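Local coordinates for protein aminotransferase (Psychrobacter arcticus 273-4, PDB 3IF2) that probably transfers amino groups between amino acids and keto acids, perhaps as a valine–pyruvate transaminase, using a pyridoxal 5'-phosphate cofactor, at residues P33-I45 and R416-G429. Numbering follows the deposited sequence.
Sequences PVNMLGGGNPAKI and RMSIAADEQTLIDG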
ATOM      1  N   PRO A  33      -0.990 -10.940 -30.194  1.00 51.29           N
ATOM      2  CA  PRO A  33      -2.069 -10.010 -29.853  1.00 49.74           C
ATOM      3  C   PRO A  33      -3.324 -10.781 -29.418  1.00 48.20           C
ATOM      4  O   PRO A  33      -3.483 -11.954 -29.770  1.00 47.70           O
ATOM      5  CB  PRO A  33      -2.284  -9.230 -31.153  1.00 50.16           C
ATOM      6  CG  PRO A  33      -1.818 -10.114 -32.235  1.00 50.32           C
ATOM      7  CD  PRO A  33      -0.897 -11.149 -31.656  1.00 50.88           C
ATOM      8  N   VAL A  34      -4.182 -10.124 -28.643  1.00 46.48           N
ATOM      9  CA  VAL A  34      -5.410 -10.736 -28.111  1.00 45.02           C
ATOM     10  C   VAL A  34      -6.585  -9.770 -28.065  1.00 43.30           C
ATOM     11  O   VAL A  34      -6.379  -8.554 -28.020  1.00 43.95           O
ATOM     12  CB  VAL A  34      -5.186 -11.245 -26.647  1.00 44.82           C
ATOM     13  CG1 VAL A  34      -4.201 -12.408 -26.629  1.00 44.62           C
ATOM     14  CG2 VAL A  34      -4.716 -10.088 -25.734  1.00 44.12           C
ATOM     15  N   ASN A  35      -7.799 -10.331 -28.070  1.00 41.56           N
ATOM     16  CA  ASN A  35      -9.034  -9.577 -27.876  1.00 40.54           C
ATOM     17  C   ASN A  35      -9.192  -9.587 -26.360  1.00 39.81           C
ATOM     18  O   ASN A  35      -9.716 -10.541 -25.799  1.00 40.04           O
ATOM     19  CB  ASN A  35     -10.239 -10.236 -28.569  1.00 40.79           C
ATOM     20  CG  ASN A  35     -10.068 -10.374 -30.076  1.00 40.82           C
ATOM     21  OD1 ASN A  35      -9.368  -9.590 -30.715  1.00 41.72           O
ATOM     22  ND2 ASN A  35     -10.734 -11.365 -30.652  1.00 39.75           N
HETATM   23  N   MSE A  36      -8.703  -8.544 -25.696  1.00 39.26           N
HETATM   24  CA  MSE A  36      -8.678  -8.472 -24.225  1.00 38.76           C
HETATM   25  C   MSE A  36      -9.988  -7.909 -23.641  1.00 39.62           C
HETATM   26  O   MSE A  36     -10.154  -6.697 -23.525  1.00 40.34           O
HETATM   27  CB  MSE A  36      -7.435  -7.669 -23.769  1.00 38.11           C
HETATM   28  CG  MSE A  36      -7.278  -7.410 -22.241  1.00 38.32           C
HETATM   29 SE   MSE A  36      -7.511  -9.016 -21.139  0.75 37.12          SE
HETATM   30  CE  MSE A  36      -7.040  -8.201 -19.427  1.00 38.74           C
ATOM     31  N   LEU A  37     -10.915  -8.808 -23.299  1.00 40.24           N
ATOM     32  CA  LEU A  37     -12.208  -8.471 -22.653  1.00 39.86           C
ATOM     33  C   LEU A  37     -12.288  -8.938 -21.196  1.00 39.52           C
ATOM     34  O   LEU A  37     -13.353  -8.864 -20.595  1.00 39.23           O
ATOM     35  CB  LEU A  37     -13.376  -9.086 -23.458  1.00 39.75           C
ATOM     36  CG  LEU A  37     -13.506  -8.658 -24.915  1.00 39.52           C
ATOM     37  CD1 LEU A  37     -14.662  -9.410 -25.581  1.00 38.67           C
ATOM     38  CD2 LEU A  37     -13.688  -7.130 -25.003  1.00 38.79           C
ATOM     39  N   GLY A  38     -11.166  -9.398 -20.633  1.00 40.52           N
ATOM     40  CA  GLY A  38     -11.074  -9.905 -19.243  1.00 41.16           C
ATOM     41  C   GLY A  38     -10.567  -8.983 -18.136  1.00 41.22           C
ATOM     42  O   GLY A  38     -10.662  -9.331 -16.942  1.00 41.63           O
ATOM     43  N   GLY A  39     -10.017  -7.827 -18.505  1.00 40.44           N
ATOM     44  CA  GLY A  39      -9.460  -6.894 -17.506  1.00 39.75           C
ATOM     45  C   GLY A  39     -10.491  -6.057 -16.771  1.00 38.65           C
ATOM     46  O   GLY A  39     -11.685  -6.086 -17.111  1.00 39.60           O
ATOM     47  N   GLY A  40     -10.005  -5.327 -15.763  1.00 37.04           N
ATOM     48  CA  GLY A  40     -10.776  -4.394 -14.947  1.00 35.90           C
ATOM     49  C   GLY A  40     -10.266  -2.957 -15.034  1.00 36.29           C
ATOM     50  O   GLY A  40     -10.689  -2.104 -14.242  1.00 36.63           O
ATOM     51  N   ASN A  41      -9.385  -2.660 -15.994  1.00 37.10           N
ATOM     52  CA  ASN A  41      -8.836  -1.308 -16.163  1.00 38.05           C
ATOM     53  C   ASN A  41      -9.914  -0.440 -16.804  1.00 37.93           C
ATOM     54  O   ASN A  41     -10.537  -0.901 -17.765  1.00 38.65           O
ATOM     55  CB  ASN A  41      -7.566  -1.304 -17.052  1.00 38.90           C
ATOM     56  CG  ASN A  41      -6.664  -0.047 -16.817  1.00 40.98           C
ATOM     57  OD1 ASN A  41      -5.954   0.042 -15.809  1.00 41.17           O
ATOM     58  ND2 ASN A  41      -6.674   0.898 -17.765  1.00 41.71           N
ATOM     59  N   PRO A  42     -10.153   0.799 -16.298  1.00 38.26           N
ATOM     60  CA  PRO A  42     -11.129   1.712 -16.971  1.00 37.24           C
ATOM     61  C   PRO A  42     -10.670   2.160 -18.358  1.00 35.65           C
ATOM     62  O   PRO A  42      -9.483   2.107 -18.654  1.00 34.94           O
ATOM     63  CB  PRO A  42     -11.134   2.930 -16.058  1.00 38.24           C
ATOM     64  CG  PRO A  42      -9.714   2.956 -15.520  1.00 38.46           C
ATOM     65  CD  PRO A  42      -9.468   1.510 -15.194  1.00 38.54           C
ATOM     66  N   ALA A  43     -11.613   2.623 -19.170  1.00 35.30           N
ATOM     67  CA  ALA A  43     -11.367   3.085 -20.563  1.00 34.50           C
ATOM     68  C   ALA A  43     -10.494   4.337 -20.650  1.00 33.64           C
ATOM     69  O   ALA A  43     -10.348   5.035 -19.661  1.00 32.40           O
ATOM     70  CB  ALA A  43     -12.702   3.379 -21.244  1.00 33.77           C
ATOM     71  N   LYS A  44      -9.940   4.608 -21.838  1.00 34.18           N
ATOM     72  CA  LYS A  44      -9.167   5.838 -22.117  1.00 34.90           C
ATOM     73  C   LYS A  44     -10.142   6.871 -22.694  1.00 35.08           C
ATOM     74  O   LYS A  44     -10.397   6.870 -23.898  1.00 36.24           O
ATOM     75  CB  LYS A  44      -8.004   5.581 -23.106  1.00 35.08           C
ATOM     76  N   ILE A  45     -10.710   7.729 -21.837  1.00 34.82           N
ATOM     77  CA  ILE A  45     -11.691   8.758 -22.276  1.00 34.47           C
ATOM     78  C   ILE A  45     -10.965  10.099 -22.495  1.00 34.45           C
ATOM     79  O   ILE A  45     -10.538  10.749 -21.550  1.00 35.75           O
ATOM     80  CB  ILE A  45     -12.854   8.886 -21.276  1.00 33.45           C
ATOM     81  CG1 ILE A  45     -13.451   7.480 -20.944  1.00 33.05           C
ATOM     82  CG2 ILE A  45     -13.899   9.799 -21.853  1.00 31.79           C
ATOM     83  CD1 ILE A  45     -14.583   7.495 -19.914  1.00 32.45           C
ATOM     84  N   ARG A 416     -17.900 -12.891 -17.330  1.00 35.19           N
ATOM     85  CA  ARG A 416     -17.792 -11.425 -17.212  1.00 35.56           C
ATOM     86  C   ARG A 416     -17.012 -10.939 -18.449  1.00 35.79           C
ATOM     87  O   ARG A 416     -15.976 -11.534 -18.815  1.00 35.05           O
ATOM     88  CB  ARG A 416     -17.070 -10.986 -15.938  1.00 35.51           C
ATOM     89  CG  ARG A 416     -17.215  -9.511 -15.643  1.00 36.01           C
ATOM     90  CD  ARG A 416     -16.230  -9.062 -14.578  1.00 36.26           C
ATOM     91  NE  ARG A 416     -14.852  -9.055 -15.043  1.00 36.53           N
ATOM     92  CZ  ARG A 416     -13.789  -8.791 -14.280  1.00 36.30           C
ATOM     93  NH1 ARG A 416     -13.909  -8.484 -12.985  1.00 35.60           N
ATOM     94  NH2 ARG A 416     -12.583  -8.813 -14.833  1.00 36.88           N
HETATM   95  N   MSE A 417     -17.525  -9.876 -19.074  1.00 36.12           N
HETATM   96  CA  MSE A 417     -16.947  -9.263 -20.282  1.00 36.56           C
HETATM   97  C   MSE A 417     -16.770  -7.771 -20.049  1.00 36.66           C
HETATM   98  O   MSE A 417     -17.714  -7.116 -19.634  1.00 36.45           O
HETATM   99  CB  MSE A 417     -17.911  -9.465 -21.446  1.00 36.31           C
HETATM  100  CG  MSE A 417     -17.379  -8.997 -22.786  1.00 36.34           C
HETATM  101 SE   MSE A 417     -18.662  -9.260 -24.196  0.75 34.70          SE
HETATM  102  CE  MSE A 417     -19.939  -7.978 -23.562  1.00 34.53           C
ATOM    103  N   SER A 418     -15.585  -7.235 -20.317  1.00 37.75           N
ATOM    104  CA  SER A 418     -15.351  -5.799 -20.128  1.00 38.55           C
ATOM    105  C   SER A 418     -15.874  -4.977 -21.316  1.00 37.36           C
ATOM    106  O   SER A 418     -15.497  -5.232 -22.463  1.00 36.99           O
ATOM    107  CB  SER A 418     -13.871  -5.478 -19.913  1.00 39.81           C
ATOM    108  OG  SER A 418     -13.713  -4.050 -19.740  1.00 42.24           O
ATOM    109  N   ILE A 419     -16.756  -4.016 -21.036  1.00 36.67           N
ATOM    110  CA  ILE A 419     -17.219  -3.063 -22.063  1.00 36.85           C
ATOM    111  C   ILE A 419     -16.385  -1.757 -22.060  1.00 37.17           C
ATOM    112  O   ILE A 419     -16.756  -0.825 -22.744  1.00 37.73           O
ATOM    113  CB  ILE A 419     -18.784  -2.865 -22.099  1.00 36.56           C
ATOM    114  CG1 ILE A 419     -19.389  -2.368 -20.768  1.00 36.06           C
ATOM    115  CG2 ILE A 419     -19.439  -4.186 -22.564  1.00 36.66           C
ATOM    116  CD1 ILE A 419     -18.954  -0.977 -20.349  1.00 35.65           C
ATOM    117  N   ALA A 420     -15.283  -1.701 -21.289  1.00 37.05           N
ATOM    118  CA  ALA A 420     -14.322  -0.588 -21.331  1.00 36.87           C
ATOM    119  C   ALA A 420     -13.397  -0.692 -22.552  1.00 37.51           C
ATOM    120  O   ALA A 420     -12.785   0.296 -22.924  1.00 38.42           O
ATOM    121  CB  ALA A 420     -13.471  -0.555 -20.070  1.00 35.82           C
ATOM    122  N   ALA A 421     -13.282  -1.877 -23.163  1.00 38.37           N
ATOM    123  CA  ALA A 421     -12.397  -2.104 -24.327  1.00 38.99           C
ATOM    124  C   ALA A 421     -12.827  -1.286 -25.540  1.00 39.38           C
ATOM    125  O   ALA A 421     -13.989  -0.906 -25.645  1.00 38.87           O
ATOM    126  CB  ALA A 421     -12.347  -3.606 -24.693  1.00 38.10           C
ATOM    127  N   ASP A 422     -11.896  -1.018 -26.453  1.00 41.13           N
ATOM    128  CA  ASP A 422     -12.244  -0.249 -27.647  1.00 43.26           C
ATOM    129  C   ASP A 422     -13.219  -1.057 -28.519  1.00 43.20           C
ATOM    130  O   ASP A 422     -13.361  -2.289 -28.394  1.00 42.37           O
ATOM    131  CB  ASP A 422     -11.035   0.318 -28.423  1.00 44.88           C
ATOM    132  CG  ASP A 422     -10.191  -0.749 -29.099  1.00 47.05           C
ATOM    133  OD1 ASP A 422     -10.652  -1.406 -30.079  1.00 49.10           O
ATOM    134  OD2 ASP A 422      -9.018  -0.883 -28.684  1.00 48.57           O
ATOM    135  N   GLU A 423     -13.894  -0.320 -29.382  1.00 43.38           N
ATOM    136  CA  GLU A 423     -14.953  -0.849 -30.209  1.00 43.74           C
ATOM    137  C   GLU A 423     -14.519  -2.055 -31.034  1.00 42.41           C
ATOM    138  O   GLU A 423     -15.194  -3.076 -31.012  1.00 40.90           O
ATOM    139  CB  GLU A 423     -15.503   0.286 -31.070  1.00 45.82           C
ATOM    140  CG  GLU A 423     -16.729  -0.052 -31.911  1.00 47.63           C
ATOM    141  CD  GLU A 423     -17.458   1.184 -32.425  1.00 49.00           C
ATOM    142  OE1 GLU A 423     -17.385   2.282 -31.793  1.00 49.57           O
ATOM    143  OE2 GLU A 423     -18.135   1.034 -33.463  1.00 51.00           O
ATOM    144  N   GLN A 424     -13.354  -1.977 -31.683  1.00 41.68           N
ATOM    145  CA  GLN A 424     -12.886  -3.091 -32.519  1.00 40.80           C
ATOM    146  C   GLN A 424     -12.616  -4.378 -31.711  1.00 39.83           C
ATOM    147  O   GLN A 424     -12.845  -5.475 -32.233  1.00 39.92           O
ATOM    148  CB  GLN A 424     -11.680  -2.696 -33.397  1.00 41.06           C
ATOM    149  CG  GLN A 424     -11.353  -3.685 -34.556  1.00 41.29           C
ATOM    150  CD  GLN A 424     -12.539  -3.933 -35.537  1.00 41.71           C
ATOM    151  OE1 GLN A 424     -13.333  -3.027 -35.821  1.00 42.28           O
ATOM    152  NE2 GLN A 424     -12.649  -5.162 -36.042  1.00 41.02           N
ATOM    153  N   THR A 425     -12.156  -4.244 -30.461  1.00 38.47           N
ATOM    154  CA  THR A 425     -11.936  -5.398 -29.588  1.00 37.34           C
ATOM    155  C   THR A 425     -13.291  -6.071 -29.274  1.00 36.75           C
ATOM    156  O   THR A 425     -13.388  -7.283 -29.339  1.00 35.06           O
ATOM    157  CB  THR A 425     -11.142  -5.036 -28.293  1.00 37.60           C
ATOM    158  OG1 THR A 425      -9.888  -4.442 -28.640  1.00 37.00           O
ATOM    159  CG2 THR A 425     -10.874  -6.276 -27.444  1.00 37.29           C
ATOM    160  N   LEU A 426     -14.320  -5.275 -28.967  1.00 37.15           N
ATOM    161  CA  LEU A 426     -15.672  -5.795 -28.689  1.00 37.30           C
ATOM    162  C   LEU A 426     -16.315  -6.494 -29.899  1.00 37.82           C
ATOM    163  O   LEU A 426     -16.983  -7.518 -29.714  1.00 38.26           O
ATOM    164  CB  LEU A 426     -16.613  -4.700 -28.150  1.00 37.49           C
ATOM    165  CG  LEU A 426     -16.464  -4.212 -26.695  1.00 37.70           C
ATOM    166  CD1 LEU A 426     -17.138  -2.835 -26.531  1.00 37.48           C
ATOM    167  CD2 LEU A 426     -17.010  -5.228 -25.668  1.00 37.13           C
ATOM    168  N   ILE A 427     -16.114  -5.956 -31.107  1.00 37.21           N
ATOM    169  CA  ILE A 427     -16.655  -6.554 -32.340  1.00 38.13           C
ATOM    170  C   ILE A 427     -16.007  -7.938 -32.618  1.00 38.56           C
ATOM    171  O   ILE A 427     -16.712  -8.933 -32.843  1.00 38.22           O
ATOM    172  CB  ILE A 427     -16.452  -5.621 -33.611  1.00 37.91           C
ATOM    173  CG1 ILE A 427     -17.214  -4.288 -33.483  1.00 37.61           C
ATOM    174  CG2 ILE A 427     -16.898  -6.322 -34.909  1.00 36.60           C
ATOM    175  CD1 ILE A 427     -16.820  -3.256 -34.564  1.00 37.00           C
ATOM    176  N   ASP A 428     -14.671  -7.956 -32.610  1.00 38.68           N
ATOM    177  CA  ASP A 428     -13.872  -9.167 -32.843  1.00 39.38           C
ATOM    178  C   ASP A 428     -14.117 -10.253 -31.785  1.00 39.17           C
ATOM    179  O   ASP A 428     -14.325 -11.419 -32.125  1.00 39.00           O
ATOM    180  CB  ASP A 428     -12.364  -8.834 -32.866  1.00 40.02           C
ATOM    181  CG  ASP A 428     -11.952  -7.934 -34.032  1.00 40.67           C
ATOM    182  OD1 ASP A 428     -12.772  -7.621 -34.929  1.00 40.98           O
ATOM    183  OD2 ASP A 428     -10.770  -7.543 -34.041  1.00 41.58           O
ATOM    184  N   GLY A 429     -14.080  -9.847 -30.513  1.00 39.36           N
ATOM    185  CA  GLY A 429     -14.267 -10.727 -29.363  1.00 38.89           C
ATOM    186  C   GLY A 429     -15.630 -11.374 -29.331  1.00 38.75           C
ATOM    187  O   GLY A 429     -15.725 -12.588 -29.197  1.00 38.75           O
TER
HETATM  188  O   HOH W   1      -7.606  -6.205 -26.840  1.00 39.30           O
HETATM  189  O   HOH W   2     -13.761  -8.560 -17.923  1.00 45.54           O
HETATM  190  O   HOH W   3     -11.254  -3.493 -18.840  1.00 37.75           O
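Leu37 fills the angle between strand 414-418 and helix 423-441, its two methyls dividing the work. CD1 meets Met417 CG at 3.9 Å, the two side chains running alongside each other in the same direction, and also packs on the bare CA of Gly429. CD2 touches Ala421 CB (3.8 Å), Leu426 CD2 and Thr425 CG2. Thr425 turns that methyl anti to its own backbone N, which also brings it over the 35-36 backbone, 3.6 Å from Met36 N.

Farther along the helix, the Asn35 amide lies across the Asp428 side chain, its plane turned 52° from the carboxylate; ND2 lies 3.7 Å from Asp428 CB, while its hydrogen bond goes to Thr391 OG1. Losing the amide to an alanine here is likely to leave the Thr391 hydroxyl without this partner and open a gap beside Asp428.

Polar bonds take over beyond Leu37. Ser418 N donates to Leu37 O (2.8 Å, 158°), and a water also donates to this oxygen while accepting from Arg416 NE. Arg416, its chain bent at chi3, brings NH2 to Gly38 O at 2.9 Å, a weak bond at 128°, whereas NH1 hydrogen-bonds OD1 of Asn217, a residue that binds pyridoxal phosphate. This placement is consistent with the substrate-carboxylate arginine of fold-type I aminotransferases, set where the N-terminal segment meets the C-terminal small domain beside the cofactor.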